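Local coordinates for glycoside hydrolase family 16 protein (Bacteroides ovatus, PDB 7KR6) that probably hydrolyses beta-glucan chains from within as a family 16 endo-glucanase, and here holds a fluorinated glucose and two further glucose units in its glycan-binding pocket, at residues Lys48-Glu53 against Ile234-Ala239; Lys120-Leu125 against Gly159-Gln164; Lys137-Cys142 against Ala176-Gln181. The protein carries 1 engineered substitution. One frame throughout, in Å; residues are numbered along the deposited sequence.

Contact 1 (Lys48-Glu53 against Ile234-Ala239); sequences KVWTKE and ILFNLA
Trp50 drives the six-membered end of its indole into Ile234 and Phe236, a worked example of how a loop residue, here just before strand 51-52, can reach a strand, 232-240, that is not its direct neighbour. From CB the side chain leaves with CG anti to the carbonyl carbon (chi1 -55°), which swings the ring towards strand 232-240. Val49 CG1 lies 3.4 Å above one face of this ring, towards its rim. The pyrrole edge has a polar anchor, since NE1 hydrogen-bonds Asp40. Further out, CZ3 comes 3.8 Å from Ile234 O, a carbonyl oxygen near the ring plane at its edge. At the tip, CH2 meets two partners at once: Ile234 CG2 at 3.9 Å, in plane at the indole edge, and Phe236 CE2, also 3.9 Å from Trp50 CH2. The two aromatic planes are inclined by 54°.

Strand 93-107 lies between the two segments and pairs with both, hence the 8.9 Å between Trp50 CA and Ile234 CA. No backbone hydrogen bond links them; side chains make the contact, with one ring edge on a backbone carbonyl. In the beta-sandwich (jelly roll) of family 16 enzymes, Trp50, Ile234 and Phe236 all pack on strand 261-271 in the interior.

Leu235 turns instead to the sugar side of its strand, where its CD2 lies 3.9 Å from Glu53 OE2, the two side chains at about a right angle. OE2 forms a salt bridge with Arg98, a glycan-pocket residue that Glu53 probably helps to position, and a hydrogen bond with Asn100, while OE1 bonds His55.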
loop_
_atom_site.group_PDB
_atom_site.type_symbol
_atom_site.label_atom_id
_atom_site.label_comp_id
_atom_site.label_asym_id
_atom_site.label_seq_id
_atom_site.Cartn_x
_atom_site.Cartn_y
_atom_site.Cartn_z
ATOM N N LYS A 48 22.677 -20.168 18.047
ATOM C CA LYS A 48 23.597 -20.232 16.877
ATOM C C LYS A 48 22.836 -19.865 15.599
ATOM O O LYS A 48 23.457 -19.670 14.576
ATOM C CB LYS A 48 24.213 -21.616 16.722
ATOM C CG LYS A 48 25.044 -22.068 17.925
ATOM C CD LYS A 48 25.862 -23.305 17.624
ATOM C CE LYS A 48 26.907 -23.593 18.687
ATOM N NZ LYS A 48 26.290 -24.152 19.918
ATOM N N VAL A 49 21.521 -19.719 15.694
ATOM C CA VAL A 49 20.656 -19.392 14.531
ATOM C C VAL A 49 19.921 -18.074 14.752
ATOM O O VAL A 49 19.781 -17.342 13.769
ATOM C CB VAL A 49 19.662 -20.527 14.268
ATOM C CG1 VAL A 49 18.683 -20.160 13.144
ATOM C CG2 VAL A 49 20.421 -21.804 13.944
ATOM N N TRP A 50 19.415 -17.831 15.963
ATOM C CA TRP A 50 18.495 -16.688 16.228
ATOM C C TRP A 50 19.087 -15.721 17.242
ATOM O O TRP A 50 19.854 -16.167 18.134
ATOM C CB TRP A 50 17.135 -17.222 16.702
ATOM C CG TRP A 50 16.488 -18.201 15.780
ATOM C CD1 TRP A 50 16.410 -19.548 15.923
ATOM C CD2 TRP A 50 15.894 -17.906 14.498
ATOM N NE1 TRP A 50 15.772 -20.117 14.858
ATOM C CE2 TRP A 50 15.411 -19.129 13.977
ATOM C CE3 TRP A 50 15.641 -16.712 13.789
ATOM C CZ2 TRP A 50 14.780 -19.243 12.736
ATOM C CZ3 TRP A 50 14.963 -16.827 12.591
ATOM C CH2 TRP A 50 14.546 -18.053 12.062
ATOM N N THR A 51 18.679 -14.457 17.166
ATOM C CA THR A 51 18.930 -13.399 18.136
ATOM C C THR A 51 17.580 -12.800 18.523
ATOM O O THR A 51 16.846 -12.393 17.606
ATOM C CB THR A 51 19.860 -12.340 17.561
ATOM O OG1 THR A 51 20.950 -13.074 17.014
ATOM C CG2 THR A 51 20.301 -11.290 18.550
ATOM N N LYS A 52 17.297 -12.739 19.813
ATOM C CA LYS A 52 16.190 -11.930 20.367
ATOM C C LYS A 52 16.541 -10.451 20.322
ATOM O O LYS A 52 17.653 -10.067 20.669
ATOM C CB LYS A 52 15.860 -12.356 21.805
ATOM C CG LYS A 52 15.589 -13.833 21.974
ATOM C CD LYS A 52 15.257 -14.181 23.393
ATOM C CE LYS A 52 15.015 -15.646 23.635
ATOM N NZ LYS A 52 14.472 -15.851 25.011
ATOM N N GLU A 53 15.586 -9.616 19.902
ATOM C CA GLU A 53 15.795 -8.170 19.756
ATOM C C GLU A 53 15.250 -7.464 20.980
ATOM O O GLU A 53 14.229 -7.931 21.576
ATOM C CB GLU A 53 15.195 -7.608 18.451
ATOM C CG GLU A 53 15.849 -8.200 17.231
ATOM C CD GLU A 53 15.443 -7.521 15.930
ATOM O OE1 GLU A 53 15.302 -6.301 15.957
ATOM O OE2 GLU A 53 15.235 -8.222 14.932
ATOM N N ILE A 234 16.181 -14.216 8.168
ATOM C CA ILE A 234 14.748 -14.443 8.522
ATOM C C ILE A 234 14.412 -13.654 9.761
ATOM O O ILE A 234 15.236 -13.562 10.700
ATOM C CB ILE A 234 14.473 -15.945 8.696
ATOM C CG1 ILE A 234 14.885 -16.758 7.481
ATOM C CG2 ILE A 234 13.012 -16.201 9.053
ATOM C CD1 ILE A 234 15.151 -18.233 7.754
ATOM N N LEU A 235 13.196 -13.109 9.781
ATOM C CA LEU A 235 12.648 -12.448 10.964
ATOM C C LEU A 235 11.232 -12.928 11.231
ATOM O O LEU A 235 10.502 -13.273 10.276
ATOM C CB LEU A 235 12.595 -10.926 10.843
ATOM C CG LEU A 235 13.911 -10.236 10.497
ATOM C CD1 LEU A 235 14.001 -9.953 9.015
ATOM C CD2 LEU A 235 14.047 -8.977 11.291
ATOM N N PHE A 236 10.906 -12.957 12.531
ATOM C CA PHE A 236 9.510 -13.123 13.036
ATOM C C PHE A 236 9.269 -12.082 14.110
ATOM O O PHE A 236 10.138 -11.843 14.962
ATOM C CB PHE A 236 9.253 -14.498 13.658
ATOM C CG PHE A 236 9.377 -15.689 12.739
ATOM C CD1 PHE A 236 8.348 -16.121 11.926
ATOM C CD2 PHE A 236 10.558 -16.418 12.749
ATOM C CE1 PHE A 236 8.485 -17.260 11.140
ATOM C CE2 PHE A 236 10.723 -17.506 11.913
ATOM C CZ PHE A 236 9.685 -17.935 11.117
ATOM N N ASN A 237 8.073 -11.500 14.138
ATOM C CA ASN A 237 7.776 -10.523 15.224
ATOM C C ASN A 237 6.276 -10.411 15.393
ATOM O O ASN A 237 5.520 -10.771 14.455
ATOM C CB ASN A 237 8.333 -9.131 14.947
ATOM C CG ASN A 237 7.616 -8.467 13.798
ATOM O OD1 ASN A 237 7.708 -8.927 12.640
ATOM N ND2 ASN A 237 6.690 -7.566 14.128
ATOM N N LEU A 238 5.890 -9.968 16.576
ATOM C CA LEU A 238 4.480 -9.600 16.864
ATOM C C LEU A 238 4.521 -8.144 17.310
ATOM O O LEU A 238 4.796 -7.841 18.494
ATOM C CB LEU A 238 3.861 -10.567 17.877
ATOM C CG LEU A 238 2.433 -10.237 18.330
ATOM C CD1 LEU A 238 1.467 -10.250 17.158
ATOM C CD2 LEU A 238 1.992 -11.290 19.308
ATOM N N ALA A 239 4.248 -7.232 16.373
ATOM C CA ALA A 239 4.181 -5.796 16.688
ATOM C C ALA A 239 2.784 -5.527 17.250
ATOM O O ALA A 239 1.868 -6.342 16.999
ATOM C CB ALA A 239 4.488 -4.938 15.486
#

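Contact 2 (Lys120-Leu125 against Gly159-Gln164); sequences KTNGGL and GDSEKQ
Ser161, Glu162 and Lys120 carry most of this contact between two loops, which shows how a surface junction can be built almost wholly from polar groups. Ser161 presents OG to the other loop, tucked between its own backbone N and carbonyl carbon (chi1 63°). There it is 2.7 Å from a water that also accepts from Asn122 N at 3.0 Å, so the solvent molecule bridges the two loops. Asn122 ND2 approaches the same Ser161 OG to 3.1 Å.

The segment bearing Ser161 is shaped by an Asx turn: Asp160 OD1 accepts from Glu162 N at 2.9 Å and so braces the backbone around the serine. Both loops join strands of the family 16 beta-sandwich: residues 120-125 lead into strand 125-133, while the loop of residues 159-164 runs into strand 164-171.

Glu162 and Lys120 form the charged part of the contact, a salt bridge of 3.0 Å between Lys120 NZ and Glu162 OE2. The ammonium arrives from above the carboxylate plane, 47° out of it, after the lysine chain bends at its last torsion. Each end is also tied to a third loop, Lys120 NZ to Gln192 O and Glu162 OE1 to Ser190 OG.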
loop_
_atom_site.group_PDB
_atom_site.type_symbol
_atom_site.label_atom_id
_atom_site.label_comp_id
_atom_site.label_asym_id
_atom_site.label_seq_id
_atom_site.Cartn_x
_atom_site.Cartn_y
_atom_site.Cartn_z
ATOM N N LYS A 120 -5.967 -13.609 17.030
ATOM C CA LYS A 120 -6.885 -12.599 16.462
ATOM C C LYS A 120 -6.225 -11.224 16.504
ATOM O O LYS A 120 -5.882 -10.732 17.584
ATOM C CB LYS A 120 -8.224 -12.719 17.195
ATOM C CG LYS A 120 -8.921 -14.017 16.811
ATOM C CD LYS A 120 -10.316 -14.154 17.286
ATOM C CE LYS A 120 -10.772 -15.595 17.207
ATOM N NZ LYS A 120 -10.880 -16.087 15.815
ATOM N N THR A 121 -6.061 -10.600 15.341
ATOM C CA THR A 121 -5.292 -9.343 15.236
ATOM C C THR A 121 -6.185 -8.127 15.446
ATOM O O THR A 121 -5.623 -7.027 15.730
ATOM C CB THR A 121 -4.570 -9.242 13.889
ATOM O OG1 THR A 121 -5.485 -9.369 12.785
ATOM C CG2 THR A 121 -3.477 -10.277 13.806
ATOM N N ASN A 122 -7.503 -8.282 15.254
ATOM C CA ASN A 122 -8.449 -7.137 15.271
ATOM C C ASN A 122 -8.097 -6.174 16.417
ATOM O O ASN A 122 -7.993 -6.626 17.578
ATOM C CB ASN A 122 -9.932 -7.569 15.309
ATOM C CG ASN A 122 -10.819 -6.461 14.746
ATOM O OD1 ASN A 122 -10.719 -5.340 15.167
ATOM N ND2 ASN A 122 -11.487 -6.688 13.626
ATOM N N GLY A 123 -7.911 -4.887 16.107
ATOM C CA GLY A 123 -7.656 -3.852 17.134
ATOM C C GLY A 123 -6.196 -3.578 17.386
ATOM O O GLY A 123 -5.856 -2.941 18.392
ATOM N N GLY A 124 -5.317 -3.985 16.466
ATOM C CA GLY A 124 -3.960 -3.434 16.446
ATOM C C GLY A 124 -2.808 -4.431 16.511
ATOM O O GLY A 124 -1.659 -3.943 16.438
ATOM N N LEU A 125 -3.034 -5.733 16.551
ATOM C CA LEU A 125 -1.868 -6.674 16.514
ATOM C C LEU A 125 -1.348 -6.768 15.077
ATOM O O LEU A 125 -2.149 -6.691 14.107
ATOM C CB LEU A 125 -2.259 -8.028 17.070
ATOM C CG LEU A 125 -2.840 -8.076 18.493
ATOM C CD1 LEU A 125 -3.035 -9.524 18.914
ATOM C CD2 LEU A 125 -1.921 -7.352 19.448
ATOM N N GLY A 159 -12.924 -4.716 5.543
ATOM C CA GLY A 159 -12.369 -6.054 5.269
ATOM C C GLY A 159 -12.646 -7.072 6.367
ATOM O O GLY A 159 -13.409 -6.799 7.311
ATOM N N ASP A 160 -12.008 -8.241 6.268
ATOM C CA ASP A 160 -12.087 -9.274 7.323
ATOM C C ASP A 160 -10.685 -9.414 7.899
ATOM O O ASP A 160 -9.827 -10.034 7.222
ATOM C CB ASP A 160 -12.649 -10.563 6.726
ATOM C CG ASP A 160 -12.779 -11.717 7.698
ATOM O OD1 ASP A 160 -12.167 -11.675 8.798
ATOM O OD2 ASP A 160 -13.530 -12.655 7.364
ATOM N N SER A 161 -10.475 -8.914 9.106
ATOM C CA SER A 161 -9.151 -8.955 9.778
ATOM C C SER A 161 -8.624 -10.380 9.935
ATOM O O SER A 161 -7.381 -10.525 10.039
ATOM C CB SER A 161 -9.178 -8.236 11.071
ATOM O OG SER A 161 -10.086 -8.848 11.977
ATOM N N GLU A 162 -9.471 -11.421 9.930
ATOM C CA GLU A 162 -8.994 -12.805 10.132
ATOM C C GLU A 162 -8.494 -13.394 8.811
ATOM O O GLU A 162 -7.821 -14.444 8.871
ATOM C CB GLU A 162 -10.069 -13.705 10.750
ATOM C CG GLU A 162 -10.392 -13.285 12.166
ATOM C CD GLU A 162 -11.262 -14.278 12.916
ATOM O OE1 GLU A 162 -11.378 -15.445 12.468
ATOM O OE2 GLU A 162 -11.755 -13.900 13.985
ATOM N N LYS A 163 -8.854 -12.806 7.684
ATOM C CA LYS A 163 -8.549 -13.359 6.353
ATOM C C LYS A 163 -7.586 -12.470 5.568
ATOM O O LYS A 163 -6.999 -12.988 4.598
ATOM C CB LYS A 163 -9.814 -13.583 5.535
ATOM C CG LYS A 163 -10.742 -14.614 6.153
ATOM C CD LYS A 163 -11.843 -15.045 5.243
ATOM C CE LYS A 163 -12.956 -15.764 5.985
ATOM N NZ LYS A 163 -14.074 -16.025 5.040
ATOM N N GLN A 164 -7.423 -11.204 5.930
ATOM C CA GLN A 164 -6.721 -10.233 5.058
ATOM C C GLN A 164 -5.213 -10.316 5.285
ATOM O O GLN A 164 -4.723 -9.967 6.391
ATOM C CB GLN A 164 -7.221 -8.816 5.273
ATOM C CG GLN A 164 -6.597 -7.909 4.243
ATOM C CD GLN A 164 -6.980 -6.479 4.481
ATOM O OE1 GLN A 164 -8.151 -6.123 4.348
ATOM N NE2 GLN A 164 -5.997 -5.708 4.888
HETATM O O HOH W 1 -8.839 -10.481 13.714
#

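Contact 3 (Lys137-Cys142 against Ala176-Gln181); sequences KQWPAC and AAHEQQ. With BGC (beta-D-glucopyranose), chain C; BGC (beta-D-glucopyranose), chain B; G2F (2-deoxy-2-fluoro-alpha-D-glucopyranose), chain D.
His178 NE2 hydrogen-bonds His170 ND1, and over the face of the same imidazole packs Trp139, its carbon CH2 lying 3.4 Å from NE2 in a purely van der Waals contact. The two rings are tilted by 35° and meet obliquely, with 4.8 Å between the centroids of the imidazole and the indole's six-membered ring. Beside them Pro140 CB touches the imidazole edge, 3.9 Å from His178 CD2.

Trp139 holds CG anti to its backbone nitrogen (chi1 -175°), which carries the indole out to where sugar and imidazole meet it. Pro140 follows a cis peptide bond, and its CB lies 3.7 Å above the centre of the Trp139 ring. The opposite face receives the middle glucose (chain C), whose C3 stands 3.6 Å above the plane. With C5 also over this face, 3.6 Å from Trp139 CG, the arrangement is the CH-pi platform by which carbohydrate-active enzymes commonly hold a pyranose. Trp139 NE1 lies 3.3 Å from F2 of the fluorinated glucose.

Lys184 of the second subunit also packs on His178, and Gln180 and Gln181 pair with an antiparallel strand of that same neighbouring chain.

Pro140 on one face and His178 at the ring's far end probably limit how the indole can tilt; its other face takes apolar sugar C-H groups, while polar groups of the sugars are met by Asn61, Arg98 and, weakly, by Gln138 NE2 at O3 of the chain B glucose.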
loop_
_atom_site.group_PDB
_atom_site.type_symbol
_atom_site.label_atom_id
_atom_site.label_comp_id
_atom_site.label_asym_id
_atom_site.label_seq_id
_atom_site.Cartn_x
_atom_site.Cartn_y
_atom_site.Cartn_z
ATOM N N LYS A 137 23.964 -2.900 4.834
ATOM C CA LYS A 137 23.250 -1.717 4.297
ATOM C C LYS A 137 22.062 -1.418 5.202
ATOM O O LYS A 137 21.538 -2.357 5.759
ATOM C CB LYS A 137 22.836 -1.949 2.849
ATOM C CG LYS A 137 24.014 -2.265 1.946
ATOM C CD LYS A 137 23.679 -2.239 0.506
ATOM C CE LYS A 137 24.891 -2.060 -0.381
ATOM N NZ LYS A 137 25.329 -3.370 -0.925
ATOM N N GLN A 138 21.759 -0.145 5.395
ATOM C CA GLN A 138 20.613 0.246 6.243
ATOM C C GLN A 138 19.355 0.049 5.393
ATOM O O GLN A 138 19.454 0.366 4.173
ATOM C CB GLN A 138 20.715 1.692 6.711
ATOM C CG GLN A 138 19.751 1.957 7.860
ATOM C CD GLN A 138 20.037 3.248 8.577
ATOM O OE1 GLN A 138 20.990 3.957 8.246
ATOM N NE2 GLN A 138 19.183 3.578 9.533
ATOM N N TRP A 139 18.272 -0.449 6.015
ATOM C CA TRP A 139 16.928 -0.517 5.365
ATOM C C TRP A 139 16.696 0.821 4.692
ATOM O O TRP A 139 16.947 1.866 5.290
ATOM C CB TRP A 139 15.826 -0.833 6.399
ATOM C CG TRP A 139 14.454 -1.046 5.826
ATOM C CD1 TRP A 139 13.827 -2.236 5.527
ATOM C CD2 TRP A 139 13.514 -0.015 5.506
ATOM N NE1 TRP A 139 12.589 -2.005 4.996
ATOM C CE2 TRP A 139 12.345 -0.645 5.016
ATOM C CE3 TRP A 139 13.559 1.383 5.579
ATOM C CZ2 TRP A 139 11.258 0.091 4.581
ATOM C CZ3 TRP A 139 12.465 2.108 5.171
ATOM C CH2 TRP A 139 11.334 1.466 4.669
ATOM N N PRO A 140 16.133 0.900 3.464
ATOM C CA PRO A 140 15.686 -0.256 2.697
ATOM C C PRO A 140 16.725 -0.811 1.730
ATOM O O PRO A 140 16.417 -1.695 0.965
ATOM C CB PRO A 140 14.525 0.339 1.883
ATOM C CG PRO A 140 14.969 1.746 1.587
ATOM C CD PRO A 140 15.772 2.152 2.806
ATOM N N ALA A 141 17.954 -0.296 1.765
ATOM C CA ALA A 141 18.970 -0.746 0.790
ATOM C C ALA A 141 19.399 -2.197 1.035
ATOM O O ALA A 141 20.013 -2.801 0.139
ATOM C CB ALA A 141 20.146 0.201 0.862
ATOM N N CYS A 142 19.145 -2.776 2.221
ATOM C CA CYS A 142 19.400 -4.217 2.445
ATOM C C CYS A 142 18.341 -5.059 1.724
ATOM O O CYS A 142 18.606 -6.215 1.486
ATOM C CB CYS A 142 19.400 -4.547 3.918
ATOM S SG CYS A 142 17.899 -4.002 4.773
ATOM N N ALA A 176 15.311 7.964 1.881
ATOM C CA ALA A 176 14.858 9.096 1.038
ATOM C C ALA A 176 14.405 8.577 -0.333
ATOM O O ALA A 176 13.569 9.264 -0.999
ATOM C CB ALA A 176 15.980 10.118 0.891
ATOM N N ALA A 177 14.943 7.435 -0.776
ATOM C CA ALA A 177 14.752 6.863 -2.133
ATOM C C ALA A 177 14.058 5.488 -1.992
ATOM O O ALA A 177 14.290 4.599 -2.830
ATOM C CB ALA A 177 16.063 6.715 -2.831
ATOM N N HIS A 178 13.223 5.379 -0.982
ATOM C CA HIS A 178 12.469 4.140 -0.617
ATOM C C HIS A 178 11.492 3.800 -1.739
ATOM O O HIS A 178 10.777 4.707 -2.244
ATOM C CB HIS A 178 11.741 4.343 0.704
ATOM C CG HIS A 178 10.800 3.245 1.088
ATOM N ND1 HIS A 178 9.461 3.470 1.229
ATOM C CD2 HIS A 178 10.982 1.921 1.282
ATOM C CE1 HIS A 178 8.866 2.355 1.600
ATOM N NE2 HIS A 178 9.777 1.375 1.620
ATOM N N GLU A 179 11.433 2.533 -2.130
ATOM C CA GLU A 179 10.425 2.039 -3.094
ATOM C C GLU A 179 9.702 0.885 -2.417
ATOM O O GLU A 179 10.366 0.087 -1.762
ATOM C CB GLU A 179 11.103 1.557 -4.379
ATOM C CG GLU A 179 11.774 2.703 -5.140
ATOM C CD GLU A 179 12.398 2.215 -6.435
ATOM O OE1 GLU A 179 11.737 1.615 -7.235
ATOM O OE2 GLU A 179 13.617 2.399 -6.606
ATOM N N GLN A 180 8.413 0.713 -2.705
ATOM C CA GLN A 180 7.639 -0.369 -2.084
ATOM C C GLN A 180 6.658 -0.890 -3.127
ATOM O O GLN A 180 6.036 -0.054 -3.829
ATOM C CB GLN A 180 6.851 0.131 -0.872
ATOM C CG GLN A 180 5.973 -0.941 -0.259
ATOM C CD GLN A 180 5.134 -0.504 0.910
ATOM O OE1 GLN A 180 4.416 -1.326 1.496
ATOM N NE2 GLN A 180 5.315 0.735 1.330
ATOM N N GLN A 181 6.536 -2.203 -3.195
ATOM C CA GLN A 181 5.406 -2.894 -3.860
ATOM C C GLN A 181 4.613 -3.636 -2.806
ATOM O O GLN A 181 5.204 -4.245 -1.910
ATOM C CB GLN A 181 5.878 -3.856 -4.939
ATOM C CG GLN A 181 6.587 -3.172 -6.094
ATOM C CD GLN A 181 7.134 -4.162 -7.080
ATOM O OE1 GLN A 181 6.442 -5.073 -7.511
ATOM N NE2 GLN A 181 8.387 -3.988 -7.474
HETATM C C2 BGC C . 10.492 0.163 8.851
HETATM C C3 BGC C . 11.957 0.674 8.834
HETATM C C4 BGC C . 12.909 -0.271 9.531
HETATM C C5 BGC C . 12.801 -1.708 8.980
HETATM C C6 BGC C . 13.646 -2.736 9.689
HETATM C C1 BGC C . 10.551 -1.255 8.348
HETATM O O2 BGC C . 9.615 0.964 8.116
HETATM O O3 BGC C . 11.899 1.974 9.431
HETATM O O4 BGC C . 14.266 0.230 9.379
HETATM O O5 BGC C . 11.400 -2.115 9.089
HETATM O O6 BGC C . 13.293 -2.811 11.092
HETATM C C2 BGC B . 16.457 0.471 10.145
HETATM C C3 BGC B . 17.287 0.925 11.344
HETATM C C4 BGC B . 16.724 2.210 11.871
HETATM C C5 BGC B . 15.229 2.042 12.174
HETATM C C6 BGC B . 14.638 3.319 12.709
HETATM C C1 BGC B . 14.973 0.336 10.540
HETATM O O2 BGC B . 16.933 -0.789 9.714
HETATM O O3 BGC B . 18.584 1.194 10.824
HETATM O O4 BGC B . 17.375 2.508 13.118
HETATM O O5 BGC B . 14.553 1.610 10.980
HETATM O O6 BGC B . 14.632 4.391 11.780
HETATM C C1 G2F D . 8.517 -4.643 6.097
HETATM C C2 G2F D . 8.645 -3.251 6.614
HETATM C C3 G2F D . 9.161 -3.228 8.037
HETATM C C4 G2F D . 8.199 -4.014 8.891
HETATM C C5 G2F D . 8.183 -5.468 8.321
HETATM C C6 G2F D . 7.354 -6.486 9.070
HETATM O O3 G2F D . 9.306 -1.885 8.486
HETATM O O4 G2F D . 8.667 -3.943 10.284
HETATM O O5 G2F D . 7.747 -5.507 6.948
HETATM O O6 G2F D . 5.993 -5.957 9.290
HETATM F F2 G2F D . 9.430 -2.494 5.691
#

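The three contacts illustrate how one beta-sandwich frames a sugar-binding cleft at unequal depths. Contact 3 touches the glycan directly. Contact 1 stands a layer back, the side chain of Leu235 about 6 Å from a bound glucose and about 7 Å from the fluorinated one, and it reaches the pocket through Arg98. Contact 2 is more remote, with the Thr121 side chain about 11 Å from the fluorinated sugar. Centres of contacts 1 and 3 are 20 Å apart; those of contacts 2 and 3, 27 Å. Contacts 1 and 2 lie on opposite sides of the chain's centre, 22 Å between their centres; their nearest atoms are about 4 Å apart without touching. In sequence, contacts 2 and 3 interleave.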